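Local coordinates for putative peptidyl-arginine deiminase family protein (Campylobacter jejuni subsp. jejuni serotype O:2, PDB 6B2W), which probably acts as an agmatine deiminase, hydrolysing agmatine to N-carbamoylputrescine and ammonia on the route to putrescine, at residues C81-T86 and N122-K127; W87-G92 and C325-K330; F107-W112 and I143-S148. The protein carries 1 engineered substitution. All coordinates share one frame; numbering follows the deposited sequence.

Interaction 1. Residues C81-T86 and N122-K127. With K (potassium ion), chain D.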
loop_
_atom_site.group_PDB
_atom_site.type_symbol
_atom_site.label_atom_id
_atom_site.label_comp_id
_atom_site.label_asym_id
_atom_site.label_seq_id
_atom_site.Cartn_x
_atom_site.Cartn_y
_atom_site.Cartn_z
ATOM N N CYS A 81 -4.865 16.620 -11.985
ATOM C CA CYS A 81 -4.198 15.672 -12.876
ATOM C C CYS A 81 -5.172 14.584 -13.323
ATOM O O CYS A 81 -6.030 14.164 -12.547
ATOM C CB CYS A 81 -2.993 15.030 -12.182
ATOM S SG CYS A 81 -2.027 13.926 -13.244
ATOM N N ASP A 82 -5.029 14.130 -14.568
ATOM C CA ASP A 82 -5.898 13.091 -15.118
ATOM C C ASP A 82 -5.463 11.710 -14.645
ATOM O O ASP A 82 -4.269 11.428 -14.535
ATOM C CB ASP A 82 -5.913 13.144 -16.649
ATOM C CG ASP A 82 -6.631 14.374 -17.188
ATOM O OD1 ASP A 82 -6.842 15.340 -16.417
ATOM O OD2 ASP A 82 -6.984 14.372 -18.389
ATOM N N THR A 83 -6.448 10.852 -14.381
ATOM C CA THR A 83 -6.224 9.551 -13.755
ATOM C C THR A 83 -7.136 8.489 -14.349
ATOM O O THR A 83 -8.287 8.771 -14.675
ATOM C CB THR A 83 -6.536 9.610 -12.247
ATOM O OG1 THR A 83 -7.939 9.845 -12.056
ATOM C CG2 THR A 83 -5.742 10.719 -11.561
ATOM N N ASN A 84 -6.620 7.269 -14.473
ATOM C CA ASN A 84 -7.443 6.109 -14.825
ATOM C C ASN A 84 -8.218 5.619 -13.613
ATOM O O ASN A 84 -9.419 5.367 -13.699
ATOM C CB ASN A 84 -6.581 4.956 -15.346
ATOM C CG ASN A 84 -5.874 5.288 -16.644
ATOM O OD1 ASN A 84 -4.643 5.299 -16.704
ATOM N ND2 ASN A 84 -6.645 5.557 -17.691
ATOM N N ASP A 85 -7.518 5.488 -12.486
ATOM C CA ASP A 85 -8.101 4.942 -11.264
ATOM C C ASP A 85 -7.497 5.581 -10.000
ATOM O O ASP A 85 -6.713 6.532 -10.082
ATOM C CB ASP A 85 -7.927 3.416 -11.247
ATOM C CG ASP A 85 -9.064 2.697 -10.529
ATOM O OD1 ASP A 85 -9.823 3.345 -9.777
ATOM O OD2 ASP A 85 -9.189 1.472 -10.709
ATOM N N THR A 86 -7.862 5.037 -8.841
ATOM C CA THR A 86 -7.627 5.664 -7.545
ATOM C C THR A 86 -6.571 4.964 -6.682
ATOM O O THR A 86 -6.295 5.407 -5.567
ATOM C CB THR A 86 -8.942 5.672 -6.751
ATOM O OG1 THR A 86 -9.435 4.329 -6.627
ATOM C CG2 THR A 86 -9.978 6.519 -7.463
ATOM N N ASN A 122 0.115 6.209 -15.020
ATOM C CA ASN A 122 1.561 6.137 -15.213
ATOM C C ASN A 122 2.223 7.522 -15.276
ATOM O O ASN A 122 3.373 7.681 -14.859
ATOM C CB ASN A 122 1.889 5.332 -16.485
ATOM C CG ASN A 122 3.299 4.752 -16.478
ATOM O OD1 ASN A 122 3.760 4.219 -15.466
ATOM N ND2 ASN A 122 3.981 4.838 -17.614
ATOM N N ALA A 123 1.489 8.513 -15.782
ATOM C CA ALA A 123 2.013 9.866 -15.983
ATOM C C ALA A 123 1.738 10.822 -14.822
ATOM O O ALA A 123 2.091 12.000 -14.900
ATOM C CB ALA A 123 1.447 10.447 -17.270
ATOM N N VAL A 124 1.120 10.331 -13.749
ATOM C CA VAL A 124 0.801 11.177 -12.594
ATOM C C VAL A 124 2.070 11.669 -11.884
ATOM O O VAL A 124 2.155 12.838 -11.503
ATOM C CB VAL A 124 -0.123 10.448 -11.588
ATOM C CG1 VAL A 124 -0.332 11.277 -10.325
ATOM C CG2 VAL A 124 -1.469 10.146 -12.228
ATOM N N ASN A 125 3.047 10.780 -11.714
ATOM C CA ASN A 125 4.289 11.121 -11.016
ATOM C C ASN A 125 5.121 12.189 -11.729
ATOM O O ASN A 125 5.612 13.117 -11.090
ATOM C CB ASN A 125 5.142 9.868 -10.784
ATOM C CG ASN A 125 4.589 8.973 -9.691
ATOM O OD1 ASN A 125 3.856 9.421 -8.807
ATOM N ND2 ASN A 125 4.954 7.698 -9.739
ATOM N N SER A 126 5.282 12.051 -13.042
ATOM C CA SER A 126 6.002 13.047 -13.840
ATOM C C SER A 126 5.417 14.438 -13.638
ATOM O O SER A 126 6.142 15.385 -13.332
ATOM C CB SER A 126 5.947 12.696 -15.328
ATOM O OG SER A 126 6.708 11.537 -15.605
ATOM N N LYS A 127 4.099 14.543 -13.797
ATOM C CA LYS A 127 3.397 15.825 -13.720
ATOM C C LYS A 127 3.397 16.398 -12.309
ATOM O O LYS A 127 3.595 17.600 -12.123
ATOM C CB LYS A 127 1.954 15.681 -14.214
ATOM C CG LYS A 127 1.830 15.292 -15.680
ATOM C CD LYS A 127 0.384 15.017 -16.059
ATOM C CE LYS A 127 0.281 14.104 -17.273
ATOM N NZ LYS A 127 -1.091 13.542 -17.428
HETATM K K K D . 5.056 5.613 -13.097
HETATM O O HOH W 1 -3.293 15.874 -16.197
HETATM O O HOH W 2 2.813 7.796 -11.949
#

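Interaction 2. Residues W87-G92 and C325-K330. With AG2 (agmatine), chain C.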
loop_
_atom_site.group_PDB
_atom_site.type_symbol
_atom_site.label_atom_id
_atom_site.label_comp_id
_atom_site.label_asym_id
_atom_site.label_seq_id
_atom_site.Cartn_x
_atom_site.Cartn_y
_atom_site.Cartn_z
ATOM N N TRP A 87 -5.985 3.882 -7.192
ATOM C CA TRP A 87 -5.088 3.040 -6.400
ATOM C C TRP A 87 -3.646 3.540 -6.483
ATOM O O TRP A 87 -2.787 2.916 -7.106
ATOM C CB TRP A 87 -5.199 1.583 -6.853
ATOM C CG TRP A 87 -6.615 1.087 -6.873
ATOM C CD1 TRP A 87 -7.376 0.820 -7.977
ATOM C CD2 TRP A 87 -7.448 0.824 -5.740
ATOM N NE1 TRP A 87 -8.625 0.394 -7.598
ATOM C CE2 TRP A 87 -8.695 0.390 -6.230
ATOM C CE3 TRP A 87 -7.260 0.911 -4.358
ATOM C CZ2 TRP A 87 -9.746 0.041 -5.386
ATOM C CZ3 TRP A 87 -8.311 0.565 -3.519
ATOM C CH2 TRP A 87 -9.536 0.136 -4.038
ATOM N N ILE A 88 -3.400 4.674 -5.832
ATOM C CA ILE A 88 -2.104 5.362 -5.882
ATOM C C ILE A 88 -0.964 4.614 -5.168
ATOM O O ILE A 88 0.209 4.857 -5.447
ATOM C CB ILE A 88 -2.227 6.805 -5.335
ATOM C CG1 ILE A 88 -0.992 7.635 -5.696
ATOM C CG2 ILE A 88 -2.457 6.811 -3.827
ATOM C CD1 ILE A 88 -1.209 9.128 -5.567
ATOM N N ARG A 89 -1.304 3.706 -4.259
ATOM C CA ARG A 89 -0.304 2.834 -3.646
ATOM C C ARG A 89 0.544 2.121 -4.700
ATOM O O ARG A 89 1.730 1.888 -4.492
ATOM C CB ARG A 89 -0.986 1.792 -2.753
ATOM C CG ARG A 89 -0.060 0.773 -2.095
ATOM C CD ARG A 89 1.009 1.419 -1.227
ATOM N NE ARG A 89 0.436 2.226 -0.151
ATOM C CZ ARG A 89 1.148 2.884 0.760
ATOM N NH1 ARG A 89 2.476 2.838 0.751
ATOM N NH2 ARG A 89 0.522 3.589 1.691
ATOM N N ASP A 90 -0.075 1.783 -5.829
ATOM C CA ASP A 90 0.554 0.956 -6.851
ATOM C C ASP A 90 1.227 1.743 -7.979
ATOM O O ASP A 90 2.148 1.234 -8.612
ATOM C CB ASP A 90 -0.486 -0.014 -7.415
ATOM C CG ASP A 90 -1.039 -0.954 -6.352
ATOM O OD1 ASP A 90 -0.382 -1.125 -5.302
ATOM O OD2 ASP A 90 -2.127 -1.527 -6.560
ATOM N N PHE A 91 0.778 2.971 -8.236
ATOM C CA PHE A 91 1.430 3.816 -9.251
ATOM C C PHE A 91 2.168 5.037 -8.692
ATOM O O PHE A 91 2.922 5.682 -9.419
ATOM C CB PHE A 91 0.444 4.231 -10.358
ATOM C CG PHE A 91 -0.657 5.155 -9.909
ATOM C CD1 PHE A 91 -0.435 6.519 -9.781
ATOM C CD2 PHE A 91 -1.934 4.665 -9.664
ATOM C CE1 PHE A 91 -1.455 7.372 -9.387
ATOM C CE2 PHE A 91 -2.958 5.512 -9.274
ATOM C CZ PHE A 91 -2.718 6.868 -9.135
ATOM N N GLY A 92 1.969 5.343 -7.413
ATOM C CA GLY A 92 2.605 6.501 -6.790
ATOM C C GLY A 92 4.103 6.317 -6.612
ATOM O O GLY A 92 4.582 5.192 -6.447
ATOM N N CYS A 325 -3.712 4.874 -0.937
ATOM C CA CYS A 325 -2.868 5.996 -0.542
ATOM C C CYS A 325 -1.377 5.724 -0.730
ATOM O O CYS A 325 -0.962 4.583 -0.939
ATOM C CB CYS A 325 -3.157 6.388 0.910
ATOM S SG CYS A 325 -2.805 5.100 2.127
ATOM N N GLN A 326 -0.588 6.795 -0.675
ATOM C CA GLN A 326 0.868 6.715 -0.791
ATOM C C GLN A 326 1.528 7.715 0.149
ATOM O O GLN A 326 1.094 8.862 0.249
ATOM C CB GLN A 326 1.316 6.977 -2.235
ATOM C CG GLN A 326 2.824 6.901 -2.474
ATOM C CD GLN A 326 3.443 5.587 -2.015
ATOM O OE1 GLN A 326 3.622 5.358 -0.815
ATOM N NE2 GLN A 326 3.781 4.719 -2.967
ATOM N N ASN A 327 2.585 7.269 0.822
ATOM C CA ASN A 327 3.279 8.079 1.813
ATOM C C ASN A 327 4.427 8.863 1.172
ATOM O O ASN A 327 5.155 8.336 0.327
ATOM C CB ASN A 327 3.805 7.196 2.955
ATOM C CG ASN A 327 2.742 6.253 3.510
ATOM O OD1 ASN A 327 2.509 5.177 2.967
ATOM N ND2 ASN A 327 2.096 6.655 4.594
ATOM N N ARG A 328 4.562 10.130 1.565
ATOM C CA ARG A 328 5.683 10.974 1.147
ATOM C C ARG A 328 6.395 11.474 2.395
ATOM O O ARG A 328 5.849 12.273 3.153
ATOM C CB ARG A 328 5.199 12.153 0.305
ATOM C CG ARG A 328 6.303 13.132 -0.066
ATOM C CD ARG A 328 5.822 14.165 -1.068
ATOM N NE ARG A 328 6.784 15.256 -1.215
ATOM C CZ ARG A 328 7.863 15.229 -1.997
ATOM N NH1 ARG A 328 8.153 14.160 -2.733
ATOM N NH2 ARG A 328 8.663 16.285 -2.042
ATOM N N PHE A 329 7.624 11.016 2.595
ATOM C CA PHE A 329 8.286 11.163 3.888
ATOM C C PHE A 329 8.932 12.526 4.102
ATOM O O PHE A 329 9.224 13.249 3.148
ATOM C CB PHE A 329 9.285 10.024 4.092
ATOM C CG PHE A 329 8.634 8.673 4.130
ATOM C CD1 PHE A 329 8.105 8.178 5.312
ATOM C CD2 PHE A 329 8.502 7.920 2.973
ATOM C CE1 PHE A 329 7.483 6.943 5.347
ATOM C CE2 PHE A 329 7.881 6.684 3.002
ATOM C CZ PHE A 329 7.375 6.194 4.191
ATOM N N LYS A 330 9.133 12.856 5.377
ATOM C CA LYS A 330 9.653 14.155 5.794
ATOM C C LYS A 330 11.167 14.102 5.912
ATOM O O LYS A 330 11.705 13.240 6.602
ATOM C CB LYS A 330 9.066 14.543 7.151
ATOM C CG LYS A 330 9.456 15.932 7.638
ATOM C CD LYS A 330 9.423 16.010 9.157
ATOM C CE LYS A 330 9.487 17.445 9.657
ATOM N NZ LYS A 330 8.168 18.126 9.550
HETATM N N AG2 C . -9.528 -2.286 -10.133
HETATM C CA AG2 C . -8.888 -3.420 -9.457
HETATM C CB AG2 C . -7.630 -2.977 -8.707
HETATM C CG AG2 C . -7.605 -3.561 -7.290
HETATM C CD AG2 C . -6.629 -2.771 -6.421
HETATM N NE AG2 C . -5.503 -3.616 -5.997
HETATM C CZ AG2 C . -4.515 -3.193 -5.199
HETATM N NH1 AG2 C . -3.531 -4.016 -4.854
HETATM N NH2 AG2 C . -4.483 -1.938 -4.750
#

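Interaction 3. Residues F107-W112 and I143-S148. With K (potassium ion), chain D; AG2 (agmatine), chain C.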
loop_
_atom_site.group_PDB
_atom_site.type_symbol
_atom_site.label_atom_id
_atom_site.label_comp_id
_atom_site.label_asym_id
_atom_site.label_seq_id
_atom_site.Cartn_x
_atom_site.Cartn_y
_atom_site.Cartn_z
ATOM N N PHE A 107 8.643 3.973 -10.842
ATOM C CA PHE A 107 8.543 2.696 -11.542
ATOM C C PHE A 107 7.429 2.745 -12.570
ATOM O O PHE A 107 6.496 3.542 -12.448
ATOM C CB PHE A 107 8.254 1.562 -10.561
ATOM C CG PHE A 107 9.374 1.291 -9.605
ATOM C CD1 PHE A 107 10.419 0.453 -9.963
ATOM C CD2 PHE A 107 9.388 1.877 -8.347
ATOM C CE1 PHE A 107 11.457 0.203 -9.084
ATOM C CE2 PHE A 107 10.422 1.630 -7.464
ATOM C CZ PHE A 107 11.458 0.791 -7.834
ATOM N N THR A 108 7.528 1.888 -13.581
ATOM C CA THR A 108 6.478 1.753 -14.585
ATOM C C THR A 108 5.291 0.983 -13.990
ATOM O O THR A 108 5.473 0.024 -13.235
ATOM C CB THR A 108 7.001 1.045 -15.852
ATOM O OG1 THR A 108 8.186 1.704 -16.311
ATOM C CG2 THR A 108 5.958 1.069 -16.960
ATOM N N PHE A 109 4.080 1.425 -14.330
ATOM C CA PHE A 109 2.840 0.820 -13.845
ATOM C C PHE A 109 1.963 0.418 -15.033
ATOM O O PHE A 109 1.627 1.260 -15.866
ATOM C CB PHE A 109 2.109 1.819 -12.942
ATOM C CG PHE A 109 0.681 1.450 -12.644
ATOM C CD1 PHE A 109 0.378 0.543 -11.640
ATOM C CD2 PHE A 109 -0.363 2.034 -13.352
ATOM C CE1 PHE A 109 -0.937 0.210 -11.358
ATOM C CE2 PHE A 109 -1.679 1.706 -13.073
ATOM C CZ PHE A 109 -1.968 0.795 -12.073
ATOM N N ASN A 110 1.604 -0.866 -15.106
ATOM C CA ASN A 110 0.798 -1.398 -16.215
ATOM C C ASN A 110 -0.559 -1.969 -15.775
ATOM O O ASN A 110 -1.154 -2.782 -16.483
ATOM C CB ASN A 110 1.597 -2.447 -17.014
ATOM C CG ASN A 110 1.779 -3.761 -16.268
ATOM O OD1 ASN A 110 1.591 -3.843 -15.055
ATOM N ND2 ASN A 110 2.154 -4.802 -17.001
ATOM N N ALA A 111 -1.039 -1.529 -14.613
ATOM C CA ALA A 111 -2.303 -2.004 -14.039
ATOM C C ALA A 111 -2.367 -3.524 -13.890
ATOM O O ALA A 111 -3.265 -4.172 -14.425
ATOM C CB ALA A 111 -3.492 -1.489 -14.843
ATOM N N TRP A 112 -1.401 -4.078 -13.159
ATOM C CA TRP A 112 -1.457 -5.467 -12.677
ATOM C C TRP A 112 -1.508 -6.509 -13.800
ATOM O O TRP A 112 -2.202 -7.522 -13.692
ATOM C CB TRP A 112 -2.646 -5.631 -11.716
ATOM C CG TRP A 112 -2.774 -4.472 -10.769
ATOM C CD1 TRP A 112 -1.973 -4.201 -9.701
ATOM C CD2 TRP A 112 -3.734 -3.410 -10.830
ATOM N NE1 TRP A 112 -2.383 -3.044 -9.081
ATOM C CE2 TRP A 112 -3.462 -2.538 -9.756
ATOM C CE3 TRP A 112 -4.803 -3.116 -11.685
ATOM C CZ2 TRP A 112 -4.219 -1.389 -9.511
ATOM C CZ3 TRP A 112 -5.556 -1.972 -11.442
ATOM C CH2 TRP A 112 -5.259 -1.123 -10.363
ATOM N N ILE A 143 8.709 -2.683 -14.069
ATOM C CA ILE A 143 7.307 -2.744 -13.652
ATOM C C ILE A 143 7.223 -3.141 -12.179
ATOM O O ILE A 143 7.675 -4.224 -11.796
ATOM C CB ILE A 143 6.492 -3.748 -14.504
ATOM C CG1 ILE A 143 6.483 -3.316 -15.978
ATOM C CG2 ILE A 143 5.059 -3.861 -13.987
ATOM C CD1 ILE A 143 5.951 -4.363 -16.940
ATOM N N LEU A 144 6.645 -2.264 -11.361
ATOM C CA LEU A 144 6.485 -2.531 -9.937
ATOM C C LEU A 144 5.348 -1.713 -9.339
ATOM O O LEU A 144 5.182 -0.539 -9.673
ATOM C CB LEU A 144 7.776 -2.205 -9.190
ATOM C CG LEU A 144 7.812 -2.589 -7.706
ATOM C CD1 LEU A 144 8.043 -4.084 -7.557
ATOM C CD2 LEU A 144 8.892 -1.808 -6.978
ATOM N N GLU A 145 4.578 -2.347 -8.455
ATOM C CA GLU A 145 3.574 -1.654 -7.648
ATOM C C GLU A 145 4.055 -1.563 -6.204
ATOM O O GLU A 145 4.603 -2.526 -5.669
ATOM C CB GLU A 145 2.231 -2.388 -7.682
ATOM C CG GLU A 145 1.659 -2.627 -9.072
ATOM C CD GLU A 145 2.094 -3.952 -9.668
ATOM O OE1 GLU A 145 2.045 -4.975 -8.953
ATOM O OE2 GLU A 145 2.479 -3.978 -10.859
ATOM N N GLY A 146 3.844 -0.407 -5.578
ATOM C CA GLY A 146 4.208 -0.200 -4.177
ATOM C C GLY A 146 3.503 -1.126 -3.198
ATOM O O GLY A 146 4.051 -1.463 -2.147
ATOM N N GLY A 147 2.286 -1.540 -3.540
ATOM C CA GLY A 147 1.539 -2.487 -2.720
ATOM C C GLY A 147 2.118 -3.893 -2.675
ATOM O O GLY A 147 1.768 -4.675 -1.792
ATOM N N SER A 148 2.997 -4.228 -3.617
ATOM C CA SER A 148 3.579 -5.572 -3.682
ATOM C C SER A 148 4.808 -5.760 -2.786
ATOM O O SER A 148 5.297 -6.879 -2.658
ATOM C CB SER A 148 3.929 -5.936 -5.130
ATOM O OG SER A 148 4.998 -5.148 -5.623
HETATM K K K D . 5.056 5.613 -13.097
HETATM N N AG2 C . -9.528 -2.286 -10.133
HETATM C CA AG2 C . -8.888 -3.420 -9.457
HETATM C CB AG2 C . -7.630 -2.977 -8.707
HETATM C CG AG2 C . -7.605 -3.561 -7.290
HETATM C CD AG2 C . -6.629 -2.771 -6.421
HETATM N NE AG2 C . -5.503 -3.616 -5.997
HETATM C CZ AG2 C . -4.515 -3.193 -5.199
HETATM N NH1 AG2 C . -3.531 -4.016 -4.854
HETATM N NH2 AG2 C . -4.483 -1.938 -4.750
HETATM O O HOH W 3 1.219 -2.159 -12.738
HETATM O O HOH W 2 2.813 7.796 -11.949
#

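Interaction 1. Residues C81-T86 and N122-K127
Cys81 and Lys127 meet because their first torsions bring the cysteine sulfur against the lysine's aliphatic chain. Cys81 holds SG anti to its main-chain N (chi1 -176°), while Lys127 starts with CG opposite its own carbonyl carbon (chi1 -64°) and then runs extended. The sulfur therefore lies alongside the aliphatic shaft of the lysine, with Cys81 SG 3.9 Å from Lys127 CD. Its other neighbour is one branch of Val124, where Cys81 SG stands 4.0 Å from CG2. That same methyl also comes up to the backbone, 3.8 Å from Asp82 O, and the CG2 methyl of Thr83 packs more loosely against it. Val124 CG2 thus meets three consecutive residues, Cys81, Asp82 and Thr83, while the lysine chain touches the sulfur separately.

The polar link between the segments runs through water. Water 1 accepts from Asp82 N at 3.0 Å and, weakly, from Lys127 NZ at 3.4 Å. The carboxylate of Asp82 stays too distant from the ammonium group to form an ion pair across the segments.

On the other side of the helix start, Asn122 grips the potassium ion twice, through its side-chain OD1 at 3.0 Å and its carbonyl O at 3.2 Å. Water 2, a further and longer ligand, accepts from Asn125 N at 3.0 Å and so ties the first turn of helix 124-131 to the ion. Asp106 OD1 and Phe107 O complete the potassium site.

Further along the loop, Asn84 OD1 and Asp85 N bond to Asp121, just before Asn122, and Asp85 itself lines the agmatine pocket. The arrangement is that of a pocket-bearing loop after strand 76-80, packed on the first turn of a helix whose approach contributes to a potassium site.

Interaction 2. Residues W87-G92 and C325-K330
The short, weakly bonded helix 88-91, which carries Asp90 of the agmatine pocket and follows directly on Trp87, is backed here by the start of strand 326-329, with Ile88 and Arg89 meeting Cys325, Gln326 and Asn327. Arg89 does most of the work. Its chain folds back at chi2 (58°) and chi3 (59°), which brings the guanidinium over Cys325 O with its edge at Asn327 OD1. Arg89 NH2 donates to Asn327 OD1 at 2.8 Å and 154°; the oxygen sits in the guanidinium plane, although the donor is tilted from the amide's carbonyl plane. Arg89 NH1 adds a weak bond of 3.2 Å to Asn327 OD1, making a lopsided fork, while the other end of that amide, ND2, is held by Gln19.

Cys325 O lies 2.9 Å from Arg89 NE, but at a poor angle for bonding; NE donates instead to His322 O. Gln326 crosses Arg89 at about a right angle, and a bend at chi2 brings Gln326 OE1 to Asn327 N, whose N-H meets a lone pair in the carbonyl plane at 2.7 Å. Beside this polar cluster, Ile88 CG2 presses close on the backbone, 3.4 Å from Cys325 CA.

Across the helix, Asp90 OD2 comes within 3.0 Å of agmatine NH2, and the ligand's CD rides over the centre of the Trp87 ring. Arg89 also bonds by its backbone to the engineered Ser323, so it stands just behind the pocket, between Asp90, its neighbour in sequence, and Ser323, an arrangement fitting the active site of the guanidino-group-modifying enzyme fold.

Interaction 3. Residues F107-W112 and I143-S148
Leu144 runs alongside Phe107 and sets CD2 over the centre of the phenyl face, a CH-pi contact: Leu144 CD2 stands 3.7 Å from the Phe107 ring centroid and only 8° off the ring normal. Next to them the backbones pair in parallel at Thr108 and Ile143, with Leu144 N donating to Thr108 O at 3.2 Å. Asn110 crosses Ile143 at roughly a right angle, its OD1 lying 3.6 Å from Ile143 CG2.

Glu145 packs against Trp112, which itself meets the ligand. With CG opposite the carbonyl carbon (chi1 -56°), Glu145 CG lies 4.0 Å from Trp112 CD1 and also meets the edge of the Phe109 ring; a bend at chi2 then turns the carboxylate, leaving its plane 61° from that of the indole. Water 3 donates to Glu145 OE2 at 2.9 Å and accepts from Asn110 N at 2.7 Å, bridging the segments. Glu145 OE1 pairs with Arg169 and also receives a bond from His207, so the carboxylate is gripped at both oxygens.

Trp112 is sandwiched: Phe109 CE1 approaches one indole face, while on the opposite face agmatine CB comes within 3.4 Å of Trp112 CH2. With its NE1 bonded to Asp90, the tryptophan forms an aromatic wall along the aliphatic chain of the substrate, and the contact joins the end of strand 101-108, whose Phe107 O binds potassium, to the agmatine pocket.

From the N terminus, the chain passes 81-86 and 87-92 without a break, then reaches 107-112. Interaction 1 closes first, when 122-127 returns to 81-86, and interaction 3 follows when 143-148 meets 107-112; these two loops cross. Interaction 2 closes last, at the C-terminal strand 326-329, crossing interaction 1 and enclosing interaction 3. The three are laced together: Asn122 OD1 probably bonds Phe109 N, Asn125 packs on Phe91 and Gly92, and Asp90 OD1 probably bonds Gly147 N. Potassium is shared by interactions 1 and 3, agmatine by interactions 2 and 3, tying the loop after strand 76-80, the end of strand 101-108 and strand 326-329 together beside the pocket.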